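Local coordinates for N-acetylglucosamine-6-phosphate deacetylase (Mycobacterium smegmatis, PDB 6FV4), which probably catalyses the metal-dependent removal of the acetyl group from N-acetylglucosamine-6-phosphate, a step in amino-sugar metabolism, at residues H72-G77 with H136-W141; S107-G112 with G148-V153; M176-P181 with V222-F227. The protein carries 1 engineered substitution. All blocks are in the same frame, centred on the assembly; numbering follows the deposited sequence.

Contact 1. Residues H72-G77 with H136-W141; sequences HLHGGG and HLEGPW. With ZN (zinc ion), chain H; CD (cadmium ion), chain J.
The two-metal site of this amidohydrolase is built here, where His72 and His74 of the HxH motif meet Glu138 of the 136-141 segment. His72 NE2 and Glu138 OE1 each lie 2.1 Å from the zinc ion, and His74 NE2 binds it at the same length. The three ligand atoms crowd round the metal without hydrogen bonding to one another. The carboxylate lies nearly flush with the His74 ring, 11° between planes, its OE1 at the ring edge, but stands almost upright to the His72 ring. CG anti to the backbone N (chi1 -171°) and an extended chain bring the Glu138 carboxylate between the metals, where its other oxygen, OE2, binds the cadmium ion at 2.4 Å, so one carboxylate bridges both. Alongside, His136 directs its ring edge at one face of His72 in a T-shaped pair with centroids 4.7 Å apart. His136 CE1 lies 3.6 Å from His72 ND1, which is hydrogen-bonded to Glu253; the nitrogens of His136 are held by Ser107 and Thr178. These bonds, with the zinc on His72, help fix the rotation of both rings. A carboxylate-bridged metal pair with an HxH motif is characteristic of binuclear amidohydrolases.

Contact 2. Residues S107-G112 with G148-V153; sequences SLVTAG and GAHQPV. With CD (cadmium ion), chain J.
Val109, from the segment carrying strand 104-109, presses a methyl group onto the imidazole of His150, a cadmium ligand carried by the long loop before helix 160-170. This is the tight half of the contact: Val109 CG1 sits 3.7 Å from the centroid of the His150 ring and 18° off its normal, a CH-pi contact, and approaches His150 CG to 3.5 Å. The valine's chi1 of -61° sets CG1 anti to the carbonyl carbon and over the ring. Gly148 O covers the opposite face toward its rim, so the imidazole is sandwiched while His150 NE2 binds the cadmium ion at 2.5 Å. The same Gly148 O accepts a 2.7 Å hydrogen bond from water 1, itself a ligand of the metal.

The other half is looser and bridged by a single water. Thr110 CG2 meets the backbone Gln151 O at 3.4 Å, but no direct hydrogen bond joins the segments. Instead water 2 spans them, 3.2 Å from Thr110 OG1 and weakly bonded to His150 N. Gln151, partly exposed, starts out toward Thr110, then bends at chi2 and carries its amide away from the strand. Thr110 itself is buried among Pro140, Leu142 and Leu154. Glu138, His204 and His225 complete the protein ligands of the cadmium ion; here a histidine of the loop supplies a ligand at the second metal site of the amidohydrolase barrel, with a strand valine on its ring face.

Contact 3. Residues M176-P181 with V222-F227; sequences MVTIAP and VGTHLF. With CD (cadmium ion), chain J.
This is a buried contact across the mouth of the amidohydrolase (beta/alpha)8-type barrel, between two strands that are not neighbours: strand 199-202 runs between 174-179 and 222-223, pairing in parallel with each. The segments therefore meet through inward-facing side chains, with Thr178 and Thr224 as the nearest backbone positions.

The polar link joins the hydroxyls of these two threonines, which reach toward each other tip to tip: Thr178 OG1 and Thr224 OG1 are hydrogen-bonded at 2.9 Å, and either could be the donor. Each OG1 is anti to its own carbonyl carbon, with chi1 of -65° in Thr178 and -53° in Thr224, and that rotation brings the two oxygens together across the interior. Thr178 CG2 also packs against Thr224 OG1 at 3.6 Å. The hydroxyl of Thr178 is further hydrogen-bonded to His136 NE2, so the threonine pair extends a polar chain through His136. All these groups are buried, and the chain gives the two hydroxyls partners inside the barrel.

Deeper along the strands the contact turns apolar. Met176 crosses Val222 at about a right angle, its sulfur SD 4.0 Å from Val222 CG1, and both side chains also touch Glu253 of strand 251-255.

Just past Thr224 the chain delivers His225 to the second metal. Its backbone N is hydrogen-bonded to Glu253, and the methyl CG2 of Thr224 lies over the centre of its imidazole, 4.1 Å above the plane, while His225 NE2 coordinates the cadmium ion at 2.5 Å.

From the N terminus, strand 63-76 supplies the first half of contact 1, and strand 104-109 then opens contact 2. The chain returns at 136-141 to close contact 1 before reaching 148-153, which closes contact 2; the two loops thus cross. Contact 3 follows in series, closing from 176-181 to 222-227 after both are complete. Contacts 1 and 3 each join strands one removed from each other and contact 2 joins a strand to a loop, while backbone pairing ties the neighbours: strand 134-138 is joined to 104-109 by Leu108 with His136 and Glu138, and to 174-179 by Leu137 with Met176. All three contacts converge on the cadmium ion through Glu138, His150 and His225.

Contact 1. Residues H72-G77 with H136-W141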
loop_
_atom_site.group_PDB
_atom_site.type_symbol
_atom_site.label_atom_id
_atom_site.label_comp_id
_atom_site.label_asym_id
_atom_site.label_seq_id
_atom_site.Cartn_x
_atom_site.Cartn_y
_atom_site.Cartn_z
ATOM N N HIS B 72 10.364 7.831 19.059
ATOM C CA HIS B 72 10.173 9.184 18.540
ATOM C C HIS B 72 9.122 9.842 19.433
ATOM O O HIS B 72 7.927 9.591 19.268
ATOM C CB HIS B 72 9.751 9.143 17.074
ATOM C CG HIS B 72 9.452 10.487 16.467
ATOM N ND1 HIS B 72 9.376 10.680 15.107
ATOM C CD2 HIS B 72 9.189 11.691 17.029
ATOM C CE1 HIS B 72 9.086 11.945 14.856
ATOM N NE2 HIS B 72 8.974 12.582 16.008
ATOM N N LEU B 73 9.580 10.661 20.376
ATOM C CA LEU B 73 8.680 11.411 21.239
ATOM C C LEU B 73 9.419 12.621 21.782
ATOM O O LEU B 73 10.651 12.629 21.880
ATOM C CB LEU B 73 8.133 10.572 22.392
ATOM C CG LEU B 73 9.114 10.112 23.457
ATOM C CD1 LEU B 73 8.349 9.825 24.749
ATOM C CD2 LEU B 73 9.846 8.876 22.977
ATOM N N HIS B 74 8.637 13.638 22.151
ATOM C CA HIS B 74 9.178 14.938 22.536
ATOM C C HIS B 74 9.029 15.242 24.010
ATOM O O HIS B 74 9.762 16.091 24.527
ATOM C CB HIS B 74 8.497 16.047 21.714
ATOM C CG HIS B 74 8.774 15.932 20.253
ATOM N ND1 HIS B 74 9.909 16.451 19.670
ATOM C CD2 HIS B 74 8.095 15.304 19.264
ATOM C CE1 HIS B 74 9.908 16.170 18.378
ATOM N NE2 HIS B 74 8.813 15.480 18.107
ATOM N N GLY B 75 8.126 14.557 24.699
ATOM C CA GLY B 75 8.008 14.764 26.126
ATOM C C GLY B 75 6.742 14.140 26.652
ATOM O O GLY B 75 6.189 13.215 26.049
ATOM N N GLY B 76 6.289 14.663 27.776
ATOM C CA GLY B 76 5.085 14.185 28.415
ATOM C C GLY B 76 5.062 14.547 29.879
ATOM O O GLY B 76 6.076 14.919 30.480
ATOM N N GLY B 77 3.870 14.444 30.463
ATOM C CA GLY B 77 3.682 14.795 31.858
ATOM C C GLY B 77 4.152 16.200 32.202
ATOM O O GLY B 77 4.531 16.465 33.346
ATOM N N HIS B 136 17.096 11.589 19.124
ATOM C CA HIS B 136 16.660 11.709 17.746
ATOM C C HIS B 136 16.629 13.188 17.397
ATOM O O HIS B 136 15.952 13.972 18.073
ATOM C CB HIS B 136 15.282 11.067 17.583
ATOM C CG HIS B 136 14.574 11.420 16.312
ATOM N ND1 HIS B 136 13.201 11.524 16.246
ATOM C CD2 HIS B 136 15.026 11.644 15.054
ATOM C CE1 HIS B 136 12.838 11.827 15.014
ATOM N NE2 HIS B 136 13.922 11.889 14.264
ATOM N N LEU B 137 17.361 13.574 16.358
ATOM C CA LEU B 137 17.326 14.955 15.881
ATOM C C LEU B 137 16.299 15.040 14.763
ATOM O O LEU B 137 16.583 14.685 13.613
ATOM C CB LEU B 137 18.698 15.406 15.401
ATOM C CG LEU B 137 19.833 15.157 16.400
ATOM C CD1 LEU B 137 21.140 15.601 15.779
ATOM C CD2 LEU B 137 19.556 15.883 17.695
ATOM N N GLU B 138 15.094 15.497 15.105
ATOM C CA GLU B 138 14.058 15.768 14.103
ATOM C C GLU B 138 14.165 17.230 13.674
ATOM O O GLU B 138 13.356 18.090 14.029
ATOM C CB GLU B 138 12.676 15.449 14.640
ATOM C CG GLU B 138 11.622 15.527 13.513
ATOM C CD GLU B 138 10.245 15.170 13.965
ATOM O OE1 GLU B 138 9.954 15.410 15.138
ATOM O OE2 GLU B 138 9.457 14.661 13.141
ATOM N N GLY B 139 15.209 17.493 12.893
ATOM C CA GLY B 139 15.608 18.840 12.571
ATOM C C GLY B 139 17.061 19.040 12.963
ATOM O O GLY B 139 17.604 18.310 13.798
ATOM N N PRO B 140 17.714 20.051 12.392
ATOM C CA PRO B 140 17.172 21.140 11.572
ATOM C C PRO B 140 17.260 20.937 10.059
ATOM O O PRO B 140 16.902 21.841 9.304
ATOM C CB PRO B 140 18.063 22.316 11.975
ATOM C CG PRO B 140 19.401 21.662 12.133
ATOM C CD PRO B 140 19.144 20.271 12.690
ATOM N N TRP B 141 17.738 19.783 9.614
ATOM C CA TRP B 141 17.986 19.574 8.188
ATOM C C TRP B 141 16.747 19.052 7.465
ATOM O O TRP B 141 16.752 18.056 6.724
ATOM C CB TRP B 141 19.191 18.663 8.044
ATOM C CG TRP B 141 20.314 19.263 8.855
ATOM C CD1 TRP B 141 20.856 20.501 8.690
ATOM C CD2 TRP B 141 20.987 18.678 9.976
ATOM N NE1 TRP B 141 21.843 20.719 9.618
ATOM C CE2 TRP B 141 21.946 19.617 10.423
ATOM C CE3 TRP B 141 20.883 17.451 10.642
ATOM C CZ2 TRP B 141 22.784 19.371 11.504
ATOM C CZ3 TRP B 141 21.711 17.202 11.707
ATOM C CH2 TRP B 141 22.663 18.163 12.134
HETATM ZN ZN ZN H . 8.404 14.609 16.254
HETATM CD CD CD J . 7.405 15.948 13.082
HETATM O O HOH W 1 5.041 16.928 12.669
#

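Contact 2. Residues S107-G112 with G148-V153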
loop_
_atom_site.group_PDB
_atom_site.type_symbol
_atom_site.label_atom_id
_atom_site.label_comp_id
_atom_site.label_asym_id
_atom_site.label_seq_id
_atom_site.Cartn_x
_atom_site.Cartn_y
_atom_site.Cartn_z
ATOM N N SER B 107 13.398 12.993 21.220
ATOM C CA SER B 107 13.518 13.728 19.972
ATOM C C SER B 107 13.667 15.216 20.238
ATOM O O SER B 107 13.029 15.764 21.141
ATOM C CB SER B 107 12.296 13.521 19.065
ATOM O OG SER B 107 11.978 12.157 18.893
ATOM N N LEU B 108 14.456 15.874 19.396
ATOM C CA LEU B 108 14.621 17.313 19.433
ATOM C C LEU B 108 14.131 17.892 18.121
ATOM O O LEU B 108 14.501 17.397 17.058
ATOM C CB LEU B 108 16.102 17.691 19.637
ATOM C CG LEU B 108 16.782 17.252 20.919
ATOM C CD1 LEU B 108 18.262 17.617 20.856
ATOM C CD2 LEU B 108 16.126 17.961 22.100
ATOM N N VAL B 109 13.352 18.974 18.187
ATOM C CA VAL B 109 12.892 19.632 16.966
ATOM C C VAL B 109 13.961 20.590 16.454
ATOM O O VAL B 109 14.971 20.829 17.123
ATOM C CB VAL B 109 11.569 20.389 17.174
ATOM C CG1 VAL B 109 10.459 19.441 17.598
ATOM C CG2 VAL B 109 11.761 21.516 18.176
ATOM N N THR B 110 13.725 21.142 15.262
ATOM C CA THR B 110 14.638 22.092 14.638
ATOM C C THR B 110 15.030 23.196 15.612
ATOM O O THR B 110 14.176 23.825 16.242
ATOM C CB THR B 110 13.990 22.691 13.383
ATOM O OG1 THR B 110 13.905 21.692 12.358
ATOM C CG2 THR B 110 14.802 23.843 12.848
ATOM N N ALA B 111 16.333 23.403 15.756
ATOM C CA ALA B 111 16.857 24.413 16.667
ATOM C C ALA B 111 18.079 25.078 16.049
ATOM O O ALA B 111 18.687 24.561 15.108
ATOM C CB ALA B 111 17.220 23.815 18.034
ATOM N N GLY B 112 18.444 26.236 16.609
ATOM C CA GLY B 112 19.643 26.934 16.204
ATOM C C GLY B 112 20.892 26.143 16.539
ATOM O O GLY B 112 20.861 25.240 17.377
ATOM N N GLY B 148 2.489 20.233 10.833
ATOM C CA GLY B 148 3.456 19.370 11.471
ATOM C C GLY B 148 4.843 19.973 11.546
ATOM O O GLY B 148 5.647 19.538 12.384
ATOM N N ALA B 149 5.145 20.956 10.691
ATOM C CA ALA B 149 6.423 21.648 10.756
ATOM C C ALA B 149 6.642 22.204 12.157
ATOM O O ALA B 149 5.714 22.707 12.795
ATOM C CB ALA B 149 6.471 22.775 9.719
ATOM N N HIS B 150 7.876 22.099 12.639
ATOM C CA HIS B 150 8.179 22.410 14.040
ATOM C C HIS B 150 8.601 23.868 14.190
ATOM O O HIS B 150 7.894 24.658 14.822
ATOM C CB HIS B 150 9.238 21.443 14.570
ATOM C CG HIS B 150 8.780 20.019 14.591
ATOM N ND1 HIS B 150 7.573 19.634 15.141
ATOM C CD2 HIS B 150 9.351 18.890 14.105
ATOM C CE1 HIS B 150 7.423 18.327 14.994
ATOM N NE2 HIS B 150 8.494 17.850 14.382
ATOM N N GLN B 151 9.757 24.230 13.626
ATOM C CA GLN B 151 10.195 25.629 13.547
ATOM C C GLN B 151 10.878 25.847 12.202
ATOM O O GLN B 151 12.114 25.857 12.104
ATOM C CB GLN B 151 11.109 25.990 14.723
ATOM C CG GLN B 151 11.636 27.436 14.686
ATOM C CD GLN B 151 10.610 28.452 15.165
ATOM O OE1 GLN B 151 10.694 29.643 14.852
ATOM N NE2 GLN B 151 9.632 27.982 15.930
ATOM N N PRO B 152 10.094 26.025 11.129
ATOM C CA PRO B 152 10.677 26.041 9.773
ATOM C C PRO B 152 11.588 27.229 9.461
ATOM O O PRO B 152 12.316 27.161 8.460
ATOM C CB PRO B 152 9.445 26.037 8.844
ATOM C CG PRO B 152 8.279 26.371 9.709
ATOM C CD PRO B 152 8.623 25.918 11.098
ATOM N N VAL B 153 11.599 28.306 10.250
ATOM C CA VAL B 153 12.523 29.384 9.897
ATOM C C VAL B 153 13.971 29.012 10.213
ATOM O O VAL B 153 14.896 29.643 9.690
ATOM C CB VAL B 153 12.136 30.720 10.569
ATOM C CG1 VAL B 153 10.898 31.315 9.901
ATOM C CG2 VAL B 153 11.921 30.551 12.068
HETATM CD CD CD J . 7.405 15.948 13.082
HETATM O O HOH W 2 10.961 22.120 11.202
HETATM O O HOH W 1 5.041 16.928 12.669
#

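Contact 3. Residues M176-P181 with V222-F227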
loop_
_atom_site.group_PDB
_atom_site.type_symbol
_atom_site.label_atom_id
_atom_site.label_comp_id
_atom_site.label_asym_id
_atom_site.label_seq_id
_atom_site.Cartn_x
_atom_site.Cartn_y
_atom_site.Cartn_z
ATOM N N MET B 176 19.356 8.712 15.930
ATOM C CA MET B 176 18.579 8.884 14.714
ATOM C C MET B 176 18.538 10.360 14.346
ATOM O O MET B 176 18.427 11.226 15.225
ATOM C CB MET B 176 17.155 8.332 14.887
ATOM C CG MET B 176 16.304 8.471 13.642
ATOM S SD MET B 176 14.877 7.351 13.697
ATOM C CE MET B 176 13.940 8.026 15.066
ATOM N N VAL B 177 18.641 10.639 13.045
ATOM C CA VAL B 177 18.590 11.998 12.505
ATOM C C VAL B 177 17.660 12.010 11.293
ATOM O O VAL B 177 17.892 11.279 10.322
ATOM C CB VAL B 177 19.986 12.507 12.112
ATOM C CG1 VAL B 177 19.899 13.902 11.450
ATOM C CG2 VAL B 177 20.890 12.565 13.342
ATOM N N THR B 178 16.621 12.843 11.342
ATOM C CA THR B 178 15.696 13.012 10.218
ATOM C C THR B 178 16.281 13.979 9.188
ATOM O O THR B 178 16.717 15.087 9.535
ATOM C CB THR B 178 14.347 13.531 10.705
ATOM O OG1 THR B 178 13.734 12.544 11.542
ATOM C CG2 THR B 178 13.415 13.814 9.518
ATOM N N ILE B 179 16.314 13.544 7.927
ATOM C CA ILE B 179 16.919 14.276 6.819
ATOM C C ILE B 179 15.861 14.450 5.734
ATOM O O ILE B 179 15.257 13.466 5.294
ATOM C CB ILE B 179 18.148 13.531 6.262
ATOM C CG1 ILE B 179 19.251 13.459 7.314
ATOM C CG2 ILE B 179 18.709 14.218 5.015
ATOM C CD1 ILE B 179 19.762 14.829 7.679
ATOM N N ALA B 180 15.638 15.692 5.306
ATOM C CA ALA B 180 14.838 15.944 4.113
ATOM C C ALA B 180 15.715 15.727 2.883
ATOM O O ALA B 180 16.719 16.432 2.721
ATOM C CB ALA B 180 14.267 17.361 4.123
ATOM N N PRO B 181 15.387 14.765 2.007
ATOM C CA PRO B 181 16.343 14.343 0.967
ATOM C C PRO B 181 16.598 15.352 -0.148
ATOM O O PRO B 181 17.503 15.102 -0.955
ATOM C CB PRO B 181 15.699 13.069 0.396
ATOM C CG PRO B 181 14.793 12.583 1.446
ATOM C CD PRO B 181 14.275 13.805 2.143
ATOM N N VAL B 222 14.804 4.578 7.808
ATOM C CA VAL B 222 13.600 4.851 8.589
ATOM C C VAL B 222 12.809 5.952 7.896
ATOM O O VAL B 222 13.397 6.886 7.339
ATOM C CB VAL B 222 13.937 5.229 10.050
ATOM C CG1 VAL B 222 12.708 5.786 10.765
ATOM C CG2 VAL B 222 14.483 4.008 10.816
ATOM N N GLY B 223 11.483 5.816 7.886
ATOM C CA GLY B 223 10.592 6.904 7.521
ATOM C C GLY B 223 10.003 7.547 8.764
ATOM O O GLY B 223 9.334 6.880 9.557
ATOM N N THR B 224 10.304 8.844 8.959
ATOM C CA THR B 224 9.759 9.605 10.086
ATOM C C THR B 224 8.281 9.902 9.862
ATOM O O THR B 224 7.925 10.507 8.849
ATOM C CB THR B 224 10.510 10.931 10.270
ATOM O OG1 THR B 224 11.911 10.681 10.366
ATOM C CG2 THR B 224 10.052 11.635 11.524
ATOM N N HIS B 225 7.455 9.570 10.868
ATOM C CA HIS B 225 5.992 9.504 10.847
ATOM C C HIS B 225 5.382 9.611 9.448
ATOM O O HIS B 225 4.917 10.682 9.028
ATOM C CB HIS B 225 5.360 10.542 11.791
ATOM C CG HIS B 225 5.872 11.944 11.617
ATOM N ND1 HIS B 225 6.128 12.503 10.385
ATOM C CD2 HIS B 225 6.139 12.908 12.528
ATOM C CE1 HIS B 225 6.530 13.750 10.539
ATOM N NE2 HIS B 225 6.524 14.025 11.829
ATOM N N LEU B 226 5.411 8.482 8.739
ATOM C CA LEU B 226 4.888 8.349 7.385
ATOM C C LEU B 226 3.552 9.055 7.224
ATOM O O LEU B 226 2.665 8.917 8.067
ATOM C CB LEU B 226 4.726 6.865 7.041
ATOM C CG LEU B 226 4.706 6.579 5.543
ATOM C CD1 LEU B 226 6.092 6.608 4.967
ATOM C CD2 LEU B 226 4.056 5.220 5.258
ATOM N N PHE B 227 3.442 9.819 6.132
ATOM C CA PHE B 227 2.291 10.607 5.692
ATOM C C PHE B 227 2.194 11.959 6.396
ATOM O O PHE B 227 1.644 12.909 5.825
ATOM C CB PHE B 227 0.974 9.830 5.856
ATOM C CG PHE B 227 0.764 8.770 4.801
ATOM C CD1 PHE B 227 0.272 9.109 3.540
ATOM C CD2 PHE B 227 1.087 7.445 5.062
ATOM C CE1 PHE B 227 0.075 8.130 2.559
ATOM C CE2 PHE B 227 0.904 6.463 4.090
ATOM C CZ PHE B 227 0.395 6.807 2.829
HETATM CD CD CD J . 7.405 15.948 13.082
HETATM O O HOH W 1 5.041 16.928 12.669
#